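Local coordinates for 3-oxoacyl-[acyl-carrier-protein] synthase 3 (PDB 4EWP), which probably catalyses, as a homodimer, the first condensation of bacterial fatty acid synthesis, adding two carbons from malonyl-ACP to the acyl group of an acyl-CoA primer, at residues E257-A261 / A262-P266; L289-P292 / E293-V297. All blocks are in the same frame, centred on the assembly; numbering follows the deposited sequence.

Contact 1 (E257-A261 / A262-P266); sequences EALDA and AGVEP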
loop_
_atom_site.group_PDB
_atom_site.type_symbol
_atom_site.label_atom_id
_atom_site.label_comp_id
_atom_site.label_asym_id
_atom_site.label_seq_id
_atom_site.Cartn_x
_atom_site.Cartn_y
_atom_site.Cartn_z
ATOM N N GLU A 257 2.829 -18.316 -18.390
ATOM C CA GLU A 257 3.817 -18.545 -17.360
ATOM C C GLU A 257 3.145 -18.998 -16.045
ATOM O O GLU A 257 3.609 -19.932 -15.393
ATOM C CB GLU A 257 4.654 -17.290 -17.161
ATOM C CG GLU A 257 6.004 -17.540 -16.521
ATOM C CD GLU A 257 6.854 -16.281 -16.473
ATOM O OE1 GLU A 257 6.782 -15.482 -17.444
ATOM O OE2 GLU A 257 7.581 -16.097 -15.467
ATOM N N ALA A 258 2.048 -18.340 -15.669
ATOM C CA ALA A 258 1.311 -18.706 -14.463
ATOM C C ALA A 258 0.788 -20.147 -14.571
ATOM O O ALA A 258 0.972 -20.961 -13.669
ATOM C CB ALA A 258 0.164 -17.707 -14.196
ATOM N N LEU A 259 0.163 -20.478 -15.687
ATOM C CA LEU A 259 -0.251 -21.860 -15.920
ATOM C C LEU A 259 0.934 -22.823 -15.787
ATOM O O LEU A 259 0.829 -23.859 -15.124
ATOM C CB LEU A 259 -0.883 -22.012 -17.309
ATOM C CG LEU A 259 -2.201 -21.282 -17.596
ATOM C CD1 LEU A 259 -2.558 -21.438 -19.058
ATOM C CD2 LEU A 259 -3.344 -21.787 -16.717
ATOM N N ASP A 260 2.058 -22.491 -16.418
ATOM C CA ASP A 260 3.210 -23.390 -16.398
ATOM C C ASP A 260 3.738 -23.592 -14.981
ATOM O O ASP A 260 3.987 -24.722 -14.572
ATOM C CB ASP A 260 4.325 -22.909 -17.329
ATOM C CG ASP A 260 5.531 -23.841 -17.324
ATOM O OD1 ASP A 260 5.503 -24.855 -18.056
ATOM O OD2 ASP A 260 6.508 -23.562 -16.589
ATOM N N ALA A 261 3.874 -22.504 -14.225
ATOM C CA ALA A 261 4.356 -22.595 -12.846
ATOM C C ALA A 261 3.365 -23.347 -11.959
ATOM O O ALA A 261 3.752 -23.958 -10.963
ATOM C CB ALA A 261 4.641 -21.203 -12.275
ATOM N N ALA A 262 2.088 -23.301 -12.329
ATOM C CA ALA A 262 1.049 -23.997 -11.576
ATOM C C ALA A 262 1.084 -25.498 -11.854
ATOM O O ALA A 262 0.628 -26.308 -11.038
ATOM C CB ALA A 262 -0.334 -23.412 -11.897
ATOM N N GLY A 263 1.634 -25.865 -13.009
ATOM C CA GLY A 263 1.627 -27.243 -13.458
ATOM C C GLY A 263 0.288 -27.644 -14.058
ATOM O O GLY A 263 -0.222 -28.739 -13.808
ATOM N N VAL A 264 -0.271 -26.756 -14.873
ATOM C CA VAL A 264 -1.663 -26.851 -15.290
ATOM C C VAL A 264 -1.794 -26.488 -16.772
ATOM O O VAL A 264 -1.046 -25.651 -17.278
ATOM C CB VAL A 264 -2.538 -25.927 -14.379
ATOM C CG1 VAL A 264 -3.769 -25.420 -15.089
ATOM C CG2 VAL A 264 -2.899 -26.642 -13.075
ATOM N N GLU A 265 -2.713 -27.145 -17.475
ATOM C CA GLU A 265 -2.981 -26.826 -18.876
ATOM C C GLU A 265 -4.341 -26.141 -18.960
ATOM O O GLU A 265 -5.166 -26.311 -18.063
ATOM C CB GLU A 265 -2.988 -28.097 -19.725
ATOM C CG GLU A 265 -1.771 -28.996 -19.534
ATOM C CD GLU A 265 -0.593 -28.608 -20.416
ATOM O OE1 GLU A 265 -0.327 -27.399 -20.580
ATOM O OE2 GLU A 265 0.067 -29.526 -20.953
ATOM N N PRO A 266 -4.587 -25.368 -20.032
ATOM C CA PRO A 266 -5.872 -24.669 -20.197
ATOM C C PRO A 266 -7.087 -25.608 -20.081
ATOM O O PRO A 266 -8.159 -25.191 -19.628
ATOM C CB PRO A 266 -5.773 -24.099 -21.614
ATOM C CG PRO A 266 -4.311 -23.947 -21.846
ATOM C CD PRO A 266 -3.685 -25.132 -21.172
#
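A Schellman motif closes the C-terminal end of helix 240-262, and a leucine of the last turn packs against the chain that leaves it, where L259 meets V264 and P266. The carbonyl of L259 is the focus: V264 N donates to L259 O at 3.1 Å, the main bond to that oxygen, while the N-H groups of A262 and G263 add weak ones at about 122°. A262 N is held more firmly by A258 O (2.9 Å), and G263 N by D260 O (3.0 Å). The positive phi of G263 (79°) ends the helical path, and the chain turns so that V264 and P266 reach the L259 side chain. L259 turns CG anti to its carbonyl carbon (chi1 -65°), and its two methyls divide the work: CD2 meets V264 CG1 at 4.0 Å and CD1 meets P266 CG at 4.1 Å, the side chains crossing at about a right angle in both pairs. Beyond the cap, L259 also lies on L332 and V346 of strands 330-337 and 341-348, A258 reaches V189 of strand 189-192, and V264 packs on V3 of the second subunit.

Contact 2 (L289-P292 / E293-V297); sequences LKLP and ESVVV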
loop_
_atom_site.group_PDB
_atom_site.type_symbol
_atom_site.label_atom_id
_atom_site.label_comp_id
_atom_site.label_asym_id
_atom_site.label_seq_id
_atom_site.Cartn_x
_atom_site.Cartn_y
_atom_site.Cartn_z
ATOM N N LEU A 289 -5.015 -17.677 -25.325
ATOM C CA LEU A 289 -4.779 -18.789 -24.407
ATOM C C LEU A 289 -5.276 -20.137 -24.911
ATOM O O LEU A 289 -5.121 -21.149 -24.227
ATOM C CB LEU A 289 -5.406 -18.504 -23.050
ATOM C CG LEU A 289 -4.754 -17.353 -22.294
ATOM C CD1 LEU A 289 -5.346 -17.220 -20.899
ATOM C CD2 LEU A 289 -3.257 -17.581 -22.230
ATOM N N LYS A 290 -5.882 -20.142 -26.096
ATOM C CA LYS A 290 -6.383 -21.364 -26.709
ATOM C C LYS A 290 -7.280 -22.191 -25.790
ATOM O O LYS A 290 -7.140 -23.412 -25.721
ATOM C CB LYS A 290 -5.215 -22.232 -27.181
ATOM C CG LYS A 290 -4.400 -21.629 -28.310
ATOM C CD LYS A 290 -3.241 -22.546 -28.687
ATOM C CE LYS A 290 -2.454 -21.995 -29.873
ATOM N NZ LYS A 290 -3.207 -22.107 -31.161
ATOM N N LEU A 291 -8.217 -21.537 -25.111
ATOM C CA LEU A 291 -9.056 -22.220 -24.130
ATOM C C LEU A 291 -10.062 -23.123 -24.825
ATOM O O LEU A 291 -10.561 -22.781 -25.895
ATOM C CB LEU A 291 -9.816 -21.204 -23.289
ATOM C CG LEU A 291 -9.036 -20.133 -22.537
ATOM C CD1 LEU A 291 -10.004 -19.220 -21.813
ATOM C CD2 LEU A 291 -8.061 -20.757 -21.560
ATOM N N PRO A 292 -10.375 -24.279 -24.222
ATOM C CA PRO A 292 -11.484 -25.064 -24.764
ATOM C C PRO A 292 -12.790 -24.360 -24.439
ATOM O O PRO A 292 -12.817 -23.459 -23.599
ATOM C CB PRO A 292 -11.406 -26.391 -23.996
ATOM C CG PRO A 292 -10.126 -26.359 -23.221
ATOM C CD PRO A 292 -9.765 -24.917 -23.047
ATOM N N GLU A 293 -13.854 -24.794 -25.099
ATOM C CA GLU A 293 -15.170 -24.183 -25.015
ATOM C C GLU A 293 -15.746 -24.342 -23.623
ATOM O O GLU A 293 -16.610 -23.572 -23.201
ATOM C CB GLU A 293 -16.096 -24.853 -26.032
ATOM C CG GLU A 293 -17.565 -24.482 -25.903
ATOM C CD GLU A 293 -18.078 -23.704 -27.102
ATOM O OE1 GLU A 293 -19.119 -24.111 -27.672
ATOM O OE2 GLU A 293 -17.439 -22.688 -27.469
ATOM N N SER A 294 -15.253 -25.350 -22.914
ATOM C CA SER A 294 -15.720 -25.651 -21.567
ATOM C C SER A 294 -15.239 -24.652 -20.496
ATOM O O SER A 294 -15.836 -24.565 -19.426
ATOM C CB SER A 294 -15.316 -27.079 -21.180
ATOM O OG SER A 294 -13.904 -27.243 -21.173
ATOM N N VAL A 295 -14.167 -23.909 -20.776
ATOM C CA VAL A 295 -13.691 -22.888 -19.835
ATOM C C VAL A 295 -14.607 -21.663 -19.839
ATOM O O VAL A 295 -14.827 -21.038 -20.873
ATOM C CB VAL A 295 -12.242 -22.440 -20.135
ATOM C CG1 VAL A 295 -11.776 -21.423 -19.114
ATOM C CG2 VAL A 295 -11.310 -23.637 -20.142
ATOM N N VAL A 296 -15.151 -21.332 -18.679
ATOM C CA VAL A 296 -16.038 -20.185 -18.561
ATOM C C VAL A 296 -15.196 -18.911 -18.466
ATOM O O VAL A 296 -14.345 -18.794 -17.589
ATOM C CB VAL A 296 -16.934 -20.308 -17.312
ATOM C CG1 VAL A 296 -17.865 -19.112 -17.202
ATOM C CG2 VAL A 296 -17.724 -21.614 -17.354
ATOM N N VAL A 297 -15.429 -17.969 -19.380
ATOM C CA VAL A 297 -14.735 -16.689 -19.372
ATOM C C VAL A 297 -15.564 -15.596 -18.673
ATOM O O VAL A 297 -16.704 -15.321 -19.065
ATOM C CB VAL A 297 -14.410 -16.244 -20.807
ATOM C CG1 VAL A 297 -13.802 -14.860 -20.818
ATOM C CG2 VAL A 297 -13.485 -17.255 -21.475
HETATM O O HOH W 1 -13.839 -20.690 -23.502
#
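L291 and P292 pack against V295 across a tight turn, with V297 extending the apolar patch along the chain. The bump on one side is the end of L291: its CD1 settles between two valine methyls, V295 CG1 at 3.9 Å and V297 CG2 at 4.0 Å. CG of L291 stands anti to the carbonyl carbon (chi1 -56°), and the extended second torsion carries CD1 onward to the valines; the side chain crosses V295 at about a right angle. V295 offers its other methyl to the proline. CG2, anti to the carbonyl carbon and beside the backbone N (CG1 at chi1 -178°), is the branch that meets P292 CD at 3.5 Å, the closest apolar approach between the two segments. At the other end of the proline ring, P292 CB lies 3.9 Å from S294 OG, a looser touch.

The backbone beneath is a type I beta turn from P292 to V295. V295 N donates to P292 O at 3.2 Å, fairly straight at the hydrogen (156°). A water donates to P292 O at 3.0 Å and to V295 O at 2.8 Å, bridging the two ends of the turn.

F272 of strand 269-274 lies against both L291 and V295, while I282 and A286 of helix 279-288 touch V297. The arrangement is the return leg of a beta-alpha-beta crossover in the C-terminal half of the thiolase fold: helix 279-288 ends in a Schellman motif at K290, and the beta turn leads into edge strand 296-297, parallel to strand 269-274.

Contacts 1 and 2 lie in series along the chain, their centres 14 Å apart, and bracket the passage through strand 269-274 and helix 279-288. Each begins at or just after a helix end closed by a Schellman motif, at G263 and at K290, and P266 joins them directly. P266 O lies 3.6 Å from V295 CG2 and 3.8 Å from P292 CD, while P266 CB packs on L291 CD2 at 4.1 Å. The same proline thus faces L259 in contact 1 and the turn of contact 2. Contact 1 is remote from the predicted catalytic residues; contact 2 comes nearer through V297, whose side chain is about 11 Å from that of H275.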